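Local coordinates for protein disulfide-isomerase A4 (PDB 3EC3) that catalyses the rearrangement of disulfide bonds in proteins of the endoplasmic reticulum, this fragment being its pair of noncatalytic thioredoxin-like domains, at residues Y130-F144 with Y169-V183. The protein carries 1 engineered substitution. Sequence-based numbering, arbitrary orientation.
Sequences YSKRPLVVVYYSVDF and YTFAIADEEDYATEV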
ATOM      1  N   TYR A 130       1.022  -8.309  -0.285  1.00 20.90           N
ATOM      2  CA  TYR A 130       1.784  -8.334  -1.539  1.00 20.68           C
ATOM      3  C   TYR A 130       1.731  -9.678  -2.250  1.00 21.50           C
ATOM      4  O   TYR A 130       2.770 -10.218  -2.668  1.00 20.25           O
ATOM      5  CB  TYR A 130       3.196  -7.846  -1.317  1.00 19.77           C
ATOM      6  CG  TYR A 130       3.190  -6.342  -1.142  1.00 18.65           C
ATOM      7  CD1 TYR A 130       3.300  -5.776   0.110  1.00 18.87           C
ATOM      8  CD2 TYR A 130       3.024  -5.505  -2.250  1.00 19.86           C
ATOM      9  CE1 TYR A 130       3.274  -4.364   0.292  1.00 18.87           C
ATOM     10  CE2 TYR A 130       2.995  -4.103  -2.095  1.00 21.01           C
ATOM     11  CZ  TYR A 130       3.145  -3.555  -0.826  1.00 19.69           C
ATOM     12  OH  TYR A 130       3.076  -2.194  -0.701  1.00 19.93           O
ATOM     13  N   SER A 131       0.492 -10.144  -2.411  1.00 21.94           N
ATOM     14  CA  SER A 131       0.186 -11.390  -3.072  1.00 23.17           C
ATOM     15  C   SER A 131      -0.033 -11.185  -4.548  1.00 23.25           C
ATOM     16  O   SER A 131       0.217 -12.102  -5.322  1.00 23.89           O
ATOM     17  CB  SER A 131      -1.067 -12.003  -2.466  1.00 22.76           C
ATOM     18  OG  SER A 131      -0.727 -13.266  -1.978  1.00 27.24           O
ATOM     19  N   LYS A 132      -0.467  -9.991  -4.960  1.00 23.81           N
ATOM     20  CA  LYS A 132      -0.778  -9.767  -6.374  1.00 24.73           C
ATOM     21  C   LYS A 132       0.497  -9.826  -7.213  1.00 23.35           C
ATOM     22  O   LYS A 132       1.551  -9.392  -6.762  1.00 23.29           O
ATOM     23  CB  LYS A 132      -1.542  -8.453  -6.602  1.00 25.35           C
ATOM     24  CG  LYS A 132      -2.206  -8.408  -8.000  1.00 28.57           C
ATOM     25  CD  LYS A 132      -3.230  -7.284  -8.149  1.00 27.91           C
ATOM     26  CE  LYS A 132      -3.925  -7.407  -9.524  1.00 31.52           C
ATOM     27  NZ  LYS A 132      -4.904  -6.285  -9.709  1.00 36.83           N
ATOM     28  N   ARG A 133       0.392 -10.371  -8.425  1.00 22.09           N
ATOM     29  CA  ARG A 133       1.516 -10.450  -9.373  1.00 21.43           C
ATOM     30  C   ARG A 133       1.054  -9.960 -10.763  1.00 21.42           C
ATOM     31  O   ARG A 133      -0.154 -10.062 -11.103  1.00 21.34           O
ATOM     32  CB  ARG A 133       2.062 -11.892  -9.499  1.00 22.08           C
ATOM     33  CG  ARG A 133       2.466 -12.559  -8.218  1.00 21.15           C
ATOM     34  CD  ARG A 133       3.903 -12.232  -7.860  1.00 22.48           C
ATOM     35  NE  ARG A 133       4.317 -12.814  -6.584  1.00 22.44           N
ATOM     36  CZ  ARG A 133       4.027 -12.306  -5.386  1.00 25.91           C
ATOM     37  NH1 ARG A 133       3.312 -11.194  -5.271  1.00 23.33           N
ATOM     38  NH2 ARG A 133       4.475 -12.905  -4.293  1.00 27.19           N
ATOM     39  N   PRO A 134       1.999  -9.435 -11.570  1.00 20.09           N
ATOM     40  CA  PRO A 134       3.428  -9.213 -11.245  1.00 19.92           C
ATOM     41  C   PRO A 134       3.718  -8.144 -10.159  1.00 19.18           C
ATOM     42  O   PRO A 134       2.999  -7.152 -10.048  1.00 20.37           O
ATOM     43  CB  PRO A 134       4.039  -8.764 -12.580  1.00 18.99           C
ATOM     44  CG  PRO A 134       3.066  -9.234 -13.642  1.00 19.82           C
ATOM     45  CD  PRO A 134       1.700  -9.076 -12.964  1.00 20.69           C
ATOM     46  N   LEU A 135       4.791  -8.351  -9.406  1.00 19.28           N
ATOM     47  CA  LEU A 135       5.190  -7.450  -8.325  1.00 18.59           C
ATOM     48  C   LEU A 135       6.632  -7.000  -8.567  1.00 19.22           C
ATOM     49  O   LEU A 135       7.547  -7.842  -8.718  1.00 19.34           O
ATOM     50  CB  LEU A 135       5.079  -8.159  -6.977  1.00 17.14           C
ATOM     51  CG  LEU A 135       5.755  -7.481  -5.779  1.00 16.23           C
ATOM     52  CD1 LEU A 135       5.060  -6.161  -5.399  1.00 15.34           C
ATOM     53  CD2 LEU A 135       5.734  -8.468  -4.605  1.00 12.85           C
ATOM     54  N   VAL A 136       6.830  -5.685  -8.623  1.00 18.29           N
ATOM     55  CA  VAL A 136       8.168  -5.121  -8.817  1.00 17.57           C
ATOM     56  C   VAL A 136       8.673  -4.764  -7.417  1.00 18.18           C
ATOM     57  O   VAL A 136       8.024  -4.007  -6.736  1.00 18.07           O
ATOM     58  CB  VAL A 136       8.140  -3.878  -9.743  1.00 16.88           C
ATOM     59  CG1 VAL A 136       9.585  -3.271  -9.919  1.00 18.45           C
ATOM     60  CG2 VAL A 136       7.523  -4.221 -11.108  1.00 17.30           C
ATOM     61  N   VAL A 137       9.793  -5.344  -6.972  1.00 17.84           N
ATOM     62  CA  VAL A 137      10.360  -5.045  -5.652  1.00 18.61           C
ATOM     63  C   VAL A 137      11.685  -4.304  -5.741  1.00 18.32           C
ATOM     64  O   VAL A 137      12.572  -4.732  -6.468  1.00 18.64           O
ATOM     65  CB  VAL A 137      10.601  -6.325  -4.827  1.00 18.08           C
ATOM     66  CG1 VAL A 137      11.063  -5.919  -3.363  1.00 19.70           C
ATOM     67  CG2 VAL A 137       9.308  -7.186  -4.774  1.00 17.37           C
ATOM     68  N   VAL A 138      11.817  -3.198  -4.998  1.00 19.16           N
ATOM     69  CA  VAL A 138      13.065  -2.442  -4.931  1.00 18.73           C
ATOM     70  C   VAL A 138      13.664  -2.580  -3.517  1.00 19.59           C
ATOM     71  O   VAL A 138      13.051  -2.186  -2.511  1.00 18.67           O
ATOM     72  CB  VAL A 138      12.888  -0.960  -5.376  1.00 18.05           C
ATOM     73  CG1 VAL A 138      14.175  -0.145  -5.183  1.00 18.97           C
ATOM     74  CG2 VAL A 138      12.418  -0.889  -6.857  1.00 20.03           C
ATOM     75  N   TYR A 139      14.869  -3.155  -3.460  1.00 19.87           N
ATOM     76  CA  TYR A 139      15.512  -3.489  -2.194  1.00 20.06           C
ATOM     77  C   TYR A 139      16.592  -2.477  -1.790  1.00 20.06           C
ATOM     78  O   TYR A 139      17.486  -2.146  -2.580  1.00 20.14           O
ATOM     79  CB  TYR A 139      16.201  -4.856  -2.296  1.00 20.64           C
ATOM     80  CG  TYR A 139      15.311  -6.018  -2.683  1.00 20.33           C
ATOM     81  CD1 TYR A 139      15.172  -6.390  -4.012  1.00 20.80           C
ATOM     82  CD2 TYR A 139      14.647  -6.769  -1.718  1.00 21.84           C
ATOM     83  CE1 TYR A 139      14.374  -7.480  -4.384  1.00 21.58           C
ATOM     84  CE2 TYR A 139      13.829  -7.865  -2.088  1.00 21.12           C
ATOM     85  CZ  TYR A 139      13.705  -8.198  -3.424  1.00 22.60           C
ATOM     86  OH  TYR A 139      12.920  -9.262  -3.827  1.00 23.87           O
ATOM     87  N   TYR A 140      16.530  -2.040  -0.547  1.00 19.69           N
ATOM     88  CA  TYR A 140      17.545  -1.165   0.023  1.00 20.73           C
ATOM     89  C   TYR A 140      17.391  -1.073   1.532  1.00 20.14           C
ATOM     90  O   TYR A 140      16.651  -1.832   2.122  1.00 20.26           O
ATOM     91  CB  TYR A 140      17.578   0.236  -0.635  1.00 19.48           C
ATOM     92  CG  TYR A 140      16.318   1.090  -0.518  1.00 20.84           C
ATOM     93  CD1 TYR A 140      15.252   0.919  -1.412  1.00 18.97           C
ATOM     94  CD2 TYR A 140      16.230   2.108   0.439  1.00 19.75           C
ATOM     95  CE1 TYR A 140      14.124   1.730  -1.348  1.00 18.80           C
ATOM     96  CE2 TYR A 140      15.090   2.928   0.530  1.00 20.53           C
ATOM     97  CZ  TYR A 140      14.045   2.720  -0.381  1.00 19.42           C
ATOM     98  OH  TYR A 140      12.945   3.514  -0.329  1.00 18.76           O
ATOM     99  N   SER A 141      18.098  -0.140   2.161  1.00 20.86           N
ATOM    100  CA  SER A 141      17.951   0.046   3.604  1.00 20.83           C
ATOM    101  C   SER A 141      16.737   0.916   3.889  1.00 20.92           C
ATOM    102  O   SER A 141      16.783   2.136   3.692  1.00 22.98           O
ATOM    103  CB  SER A 141      19.244   0.647   4.205  1.00 21.54           C
ATOM    104  OG  SER A 141      19.070   0.940   5.575  1.00 23.35           O
ATOM    105  N   VAL A 142      15.639   0.302   4.335  1.00 20.02           N
ATOM    106  CA  VAL A 142      14.351   1.032   4.468  1.00 19.35           C
ATOM    107  C   VAL A 142      14.171   1.435   5.919  1.00 19.13           C
ATOM    108  O   VAL A 142      14.148   0.577   6.786  1.00 19.35           O
ATOM    109  CB  VAL A 142      13.143   0.150   3.975  1.00 20.52           C
ATOM    110  CG1 VAL A 142      11.793   0.844   4.289  1.00 17.85           C
ATOM    111  CG2 VAL A 142      13.275  -0.095   2.463  1.00 19.84           C
ATOM    112  N   ASP A 143      14.093   2.738   6.205  1.00 17.74           N
ATOM    113  CA  ASP A 143      14.073   3.164   7.584  1.00 17.44           C
ATOM    114  C   ASP A 143      13.309   4.490   7.636  1.00 16.77           C
ATOM    115  O   ASP A 143      13.799   5.517   7.140  1.00 17.92           O
ATOM    116  CB  ASP A 143      15.522   3.276   8.127  1.00 18.00           C
ATOM    117  CG  ASP A 143      15.571   3.674   9.597  1.00 19.80           C
ATOM    118  OD1 ASP A 143      14.532   4.139  10.113  1.00 18.44           O
ATOM    119  OD2 ASP A 143      16.639   3.504  10.229  1.00 19.70           O
ATOM    120  N   PHE A 144      12.097   4.456   8.216  1.00 16.30           N
ATOM    121  CA  PHE A 144      11.235   5.630   8.278  1.00 16.69           C
ATOM    122  C   PHE A 144      11.401   6.462   9.568  1.00 17.87           C
ATOM    123  O   PHE A 144      10.602   7.403   9.835  1.00 18.33           O
ATOM    124  CB  PHE A 144       9.755   5.212   8.094  1.00 18.11           C
ATOM    125  CG  PHE A 144       9.452   4.739   6.705  1.00 19.31           C
ATOM    126  CD1 PHE A 144       9.347   3.373   6.427  1.00 20.66           C
ATOM    127  CD2 PHE A 144       9.239   5.674   5.684  1.00 16.84           C
ATOM    128  CE1 PHE A 144       9.092   2.931   5.082  1.00 18.53           C
ATOM    129  CE2 PHE A 144       8.995   5.255   4.349  1.00 20.36           C
ATOM    130  CZ  PHE A 144       8.888   3.860   4.086  1.00 18.13           C
ATOM    131  N   TYR A 169       1.201  -3.267 -12.869  1.00 17.17           N
ATOM    132  CA  TYR A 169       2.048  -4.007 -11.926  1.00 16.83           C
ATOM    133  C   TYR A 169       1.982  -3.336 -10.549  1.00 17.28           C
ATOM    134  O   TYR A 169       1.744  -2.134 -10.472  1.00 16.93           O
ATOM    135  CB  TYR A 169       3.516  -4.007 -12.400  1.00 18.46           C
ATOM    136  CG  TYR A 169       3.674  -4.477 -13.837  1.00 19.23           C
ATOM    137  CD1 TYR A 169       2.917  -5.556 -14.323  1.00 19.35           C
ATOM    138  CD2 TYR A 169       4.582  -3.854 -14.701  1.00 21.73           C
ATOM    139  CE1 TYR A 169       3.050  -6.019 -15.658  1.00 21.29           C
ATOM    140  CE2 TYR A 169       4.730  -4.307 -16.039  1.00 21.48           C
ATOM    141  CZ  TYR A 169       3.970  -5.373 -16.501  1.00 20.70           C
ATOM    142  OH  TYR A 169       4.123  -5.789 -17.806  1.00 20.99           O
ATOM    143  N   THR A 170       2.196  -4.125  -9.503  1.00 16.15           N
ATOM    144  CA  THR A 170       2.311  -3.613  -8.107  1.00 15.36           C
ATOM    145  C   THR A 170       3.809  -3.350  -7.848  1.00 16.22           C
ATOM    146  O   THR A 170       4.649  -4.132  -8.289  1.00 16.94           O
ATOM    147  CB  THR A 170       1.777  -4.647  -7.130  1.00 15.62           C
ATOM    148  OG1 THR A 170       0.442  -5.053  -7.541  1.00 13.70           O
ATOM    149  CG2 THR A 170       1.773  -4.106  -5.689  1.00 14.98           C
ATOM    150  N   PHE A 171       4.142  -2.216  -7.217  1.00 15.23           N
ATOM    151  CA  PHE A 171       5.549  -1.869  -6.910  1.00 15.57           C
ATOM    152  C   PHE A 171       5.628  -1.735  -5.399  1.00 16.83           C
ATOM    153  O   PHE A 171       4.650  -1.296  -4.745  1.00 16.52           O
ATOM    154  CB  PHE A 171       5.930  -0.533  -7.514  1.00 14.04           C
ATOM    155  CG  PHE A 171       6.086  -0.518  -9.040  1.00 17.68           C
ATOM    156  CD1 PHE A 171       5.007  -0.651  -9.891  1.00 16.79           C
ATOM    157  CD2 PHE A 171       7.347  -0.301  -9.605  1.00 16.27           C
ATOM    158  CE1 PHE A 171       5.169  -0.599 -11.287  1.00 16.39           C
ATOM    159  CE2 PHE A 171       7.525  -0.252 -11.009  1.00 13.90           C
ATOM    160  CZ  PHE A 171       6.437  -0.405 -11.846  1.00 14.38           C
ATOM    161  N   ALA A 172       6.762  -2.135  -4.835  1.00 16.81           N
ATOM    162  CA  ALA A 172       6.975  -1.982  -3.391  1.00 16.82           C
ATOM    163  C   ALA A 172       8.452  -1.774  -3.138  1.00 18.13           C
ATOM    164  O   ALA A 172       9.307  -2.258  -3.933  1.00 19.24           O
ATOM    165  CB  ALA A 172       6.485  -3.226  -2.647  1.00 16.81           C
ATOM    166  N   ILE A 173       8.782  -1.085  -2.048  1.00 16.72           N
ATOM    167  CA  ILE A 173      10.178  -1.073  -1.606  1.00 16.51           C
ATOM    168  C   ILE A 173      10.276  -2.150  -0.508  1.00 16.21           C
ATOM    169  O   ILE A 173       9.275  -2.475   0.157  1.00 15.99           O
ATOM    170  CB  ILE A 173      10.592   0.328  -1.059  1.00 16.42           C
ATOM    171  CG1 ILE A 173       9.781   0.659   0.202  1.00 18.18           C
ATOM    172  CG2 ILE A 173      10.526   1.412  -2.213  1.00 16.02           C
ATOM    173  CD1 ILE A 173      10.292   1.927   0.930  1.00 16.70           C
ATOM    174  N   ALA A 174      11.464  -2.715  -0.326  1.00 17.65           N
ATOM    175  CA  ALA A 174      11.659  -3.807   0.622  1.00 18.74           C
ATOM    176  C   ALA A 174      13.023  -3.624   1.282  1.00 20.45           C
ATOM    177  O   ALA A 174      13.980  -3.172   0.635  1.00 18.61           O
ATOM    178  CB  ALA A 174      11.585  -5.168  -0.080  1.00 18.84           C
ATOM    179  N   ASP A 175      13.099  -3.924   2.580  1.00 20.80           N
ATOM    180  CA  ASP A 175      14.377  -3.788   3.266  1.00 23.59           C
ATOM    181  C   ASP A 175      15.319  -4.937   2.871  1.00 24.44           C
ATOM    182  O   ASP A 175      14.918  -6.094   2.876  1.00 24.22           O
ATOM    183  CB  ASP A 175      14.207  -3.742   4.782  1.00 22.56           C
ATOM    184  CG  ASP A 175      15.525  -3.559   5.482  1.00 22.78           C
ATOM    185  OD1 ASP A 175      16.033  -4.533   6.052  1.00 23.47           O
ATOM    186  OD2 ASP A 175      16.122  -2.483   5.355  1.00 19.77           O
ATOM    187  N   GLU A 176      16.563  -4.608   2.532  1.00 28.16           N
ATOM    188  CA  GLU A 176      17.501  -5.636   1.980  1.00 30.87           C
ATOM    189  C   GLU A 176      17.903  -6.711   2.989  1.00 31.86           C
ATOM    190  O   GLU A 176      18.190  -7.856   2.591  1.00 32.82           O
ATOM    191  CB  GLU A 176      18.746  -4.996   1.355  1.00 30.48           C
ATOM    192  CG  GLU A 176      19.494  -4.073   2.285  1.00 33.11           C
ATOM    193  CD  GLU A 176      20.588  -3.266   1.590  1.00 34.51           C
ATOM    194  OE1 GLU A 176      20.870  -3.510   0.396  1.00 38.39           O
ATOM    195  OE2 GLU A 176      21.196  -2.401   2.259  1.00 40.20           O
ATOM    196  N   GLU A 177      17.926  -6.339   4.268  1.00 32.80           N
ATOM    197  CA  GLU A 177      18.225  -7.247   5.400  1.00 33.83           C
ATOM    198  C   GLU A 177      17.019  -8.132   5.713  1.00 33.78           C
ATOM    199  O   GLU A 177      17.155  -9.358   5.824  1.00 32.92           O
ATOM    200  CB  GLU A 177      18.590  -6.459   6.670  1.00 34.52           C
ATOM    201  CG  GLU A 177      20.042  -6.020   6.778  1.00 39.00           C
ATOM    202  CD  GLU A 177      20.567  -5.964   8.235  1.00 44.33           C
ATOM    203  OE1 GLU A 177      20.044  -6.693   9.115  1.00 46.21           O
ATOM    204  OE2 GLU A 177      21.520  -5.188   8.498  1.00 47.02           O
ATOM    205  N   ASP A 178      15.848  -7.502   5.852  1.00 33.41           N
ATOM    206  CA  ASP A 178      14.560  -8.200   5.974  1.00 34.46           C
ATOM    207  C   ASP A 178      14.460  -9.302   4.928  1.00 34.50           C
ATOM    208  O   ASP A 178      14.023 -10.431   5.222  1.00 34.26           O
ATOM    209  CB  ASP A 178      13.378  -7.211   5.800  1.00 34.89           C
ATOM    210  CG  ASP A 178      12.034  -7.793   6.263  1.00 37.97           C
ATOM    211  OD1 ASP A 178      12.007  -8.805   7.015  1.00 39.20           O
ATOM    212  OD2 ASP A 178      10.985  -7.233   5.883  1.00 39.34           O
ATOM    213  N   TYR A 179      14.886  -8.991   3.710  1.00 33.87           N
ATOM    214  CA  TYR A 179      14.821  -9.983   2.622  1.00 34.34           C
ATOM    215  C   TYR A 179      16.177 -10.532   2.186  1.00 34.47           C
ATOM    216  O   TYR A 179      16.374 -10.861   1.015  1.00 35.10           O
ATOM    217  CB  TYR A 179      14.049  -9.405   1.434  1.00 34.11           C
ATOM    218  CG  TYR A 179      12.570  -9.345   1.696  1.00 34.46           C
ATOM    219  CD1 TYR A 179      11.973  -8.186   2.185  1.00 34.72           C
ATOM    220  CD2 TYR A 179      11.757 -10.464   1.465  1.00 36.03           C
ATOM    221  CE1 TYR A 179      10.597  -8.124   2.430  1.00 33.82           C
ATOM    222  CE2 TYR A 179      10.376 -10.416   1.713  1.00 35.15           C
ATOM    223  CZ  TYR A 179       9.807  -9.249   2.188  1.00 35.28           C
ATOM    224  OH  TYR A 179       8.448  -9.219   2.443  1.00 34.08           O
ATOM    225  N   ALA A 180      17.106 -10.627   3.133  1.00 35.18           N
ATOM    226  CA  ALA A 180      18.469 -11.125   2.865  1.00 35.85           C
ATOM    227  C   ALA A 180      18.505 -12.396   2.003  1.00 36.31           C
ATOM    228  O   ALA A 180      19.225 -12.463   0.982  1.00 36.20           O
ATOM    229  CB  ALA A 180      19.234 -11.340   4.185  1.00 35.29           C
ATOM    230  N   THR A 181      17.726 -13.394   2.404  1.00 36.53           N
ATOM    231  CA  THR A 181      17.797 -14.673   1.716  1.00 37.66           C
ATOM    232  C   THR A 181      17.061 -14.666   0.378  1.00 37.47           C
ATOM    233  O   THR A 181      17.499 -15.326  -0.552  1.00 38.13           O
ATOM    234  CB  THR A 181      17.503 -15.919   2.630  1.00 37.57           C
ATOM    235  OG1 THR A 181      17.008 -16.995   1.828  1.00 38.23           O
ATOM    236  CG2 THR A 181      16.497 -15.606   3.735  1.00 39.09           C
ATOM    237  N   GLU A 182      15.982 -13.886   0.264  1.00 37.83           N
ATOM    238  CA  GLU A 182      15.373 -13.630  -1.036  1.00 37.48           C
ATOM    239  C   GLU A 182      16.385 -12.977  -1.992  1.00 37.38           C
ATOM    240  O   GLU A 182      16.450 -13.365  -3.170  1.00 37.47           O
ATOM    241  CB  GLU A 182      14.128 -12.734  -0.890  1.00 37.12           C
ATOM    242  CG  GLU A 182      13.402 -12.502  -2.187  1.00 38.67           C
ATOM    243  CD  GLU A 182      12.089 -11.826  -1.964  1.00 39.21           C
ATOM    244  OE1 GLU A 182      11.075 -12.540  -1.883  1.00 40.39           O
ATOM    245  OE2 GLU A 182      12.073 -10.589  -1.820  1.00 40.57           O
ATOM    246  N   VAL A 183      17.166 -11.981  -1.468  1.00 37.66           N
ATOM    247  CA  VAL A 183      18.182 -11.255  -2.254  1.00 38.21           C
ATOM    248  C   VAL A 183      19.365 -12.134  -2.696  1.00 39.55           C
ATOM    249  O   VAL A 183      19.854 -12.007  -3.831  1.00 39.66           O
ATOM    250  CB  VAL A 183      18.705 -10.035  -1.450  1.00 38.68           C
ATOM    251  CG1 VAL A 183      19.939  -9.395  -2.114  1.00 37.68           C
ATOM    252  CG2 VAL A 183      17.572  -8.999  -1.271  1.00 37.66           C
TER
HETATM  253  O   HOH W   1       2.641  -0.803  -3.144  1.00 20.54           O
HETATM  254  O   HOH W   2       0.336  -6.894  -9.396  1.00 30.80           O
HETATM  255  O   HOH W   3      18.709  -2.430   5.999  1.00 31.31           O
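With CG turned anti to its carbonyl carbon (chi1 -57°), Y139 drops its ring beside the start of helix 180-185, while E182, CG anti to the backbone N (chi1 -176°), extends its carboxylate to the phenol. Y139 OH gives a hydrogen bond to E182 OE2 at 2.6 Å, meeting that oxygen from above the carboxylate plane; the same oxygen also takes a salt bridge from R121. The Y139 ring is sandwiched: V183 CG2 makes a CH-pi contact with one face, 4.0 Å from the ring centroid, and V137 CG1 lies over the opposite one, both offset toward the rim. A phenylalanine in place of Y139 would probably leave E182 OE2 without its phenol partner, though R121 would still pair with it. Strands 135-140 and 170-175 run parallel as the two strands of a right-handed beta-alpha-beta crossover through helix 149-163, in the thioredoxin-like fold. Their ladder runs from T170 N on P134 O to E176 N on Y140 O. On the sheet face shared with Y139, V137 CG1 presses to 3.4 Å from A174 CB, a tight fit. On the opposite face of the sheet, V136 CB sits over the F171 ring, 4.0 Å from its centroid and offset toward its rim. I173 CG2 meets the edge of the Y140 ring, whose hydroxyl bonds to T152 O. Where the strands end, D175 uses both carboxylate oxygens: OD2 accepts from V142 N (3.0 Å) through its anti lone pair, and OD1 accepts from D178 N, an Asx motif.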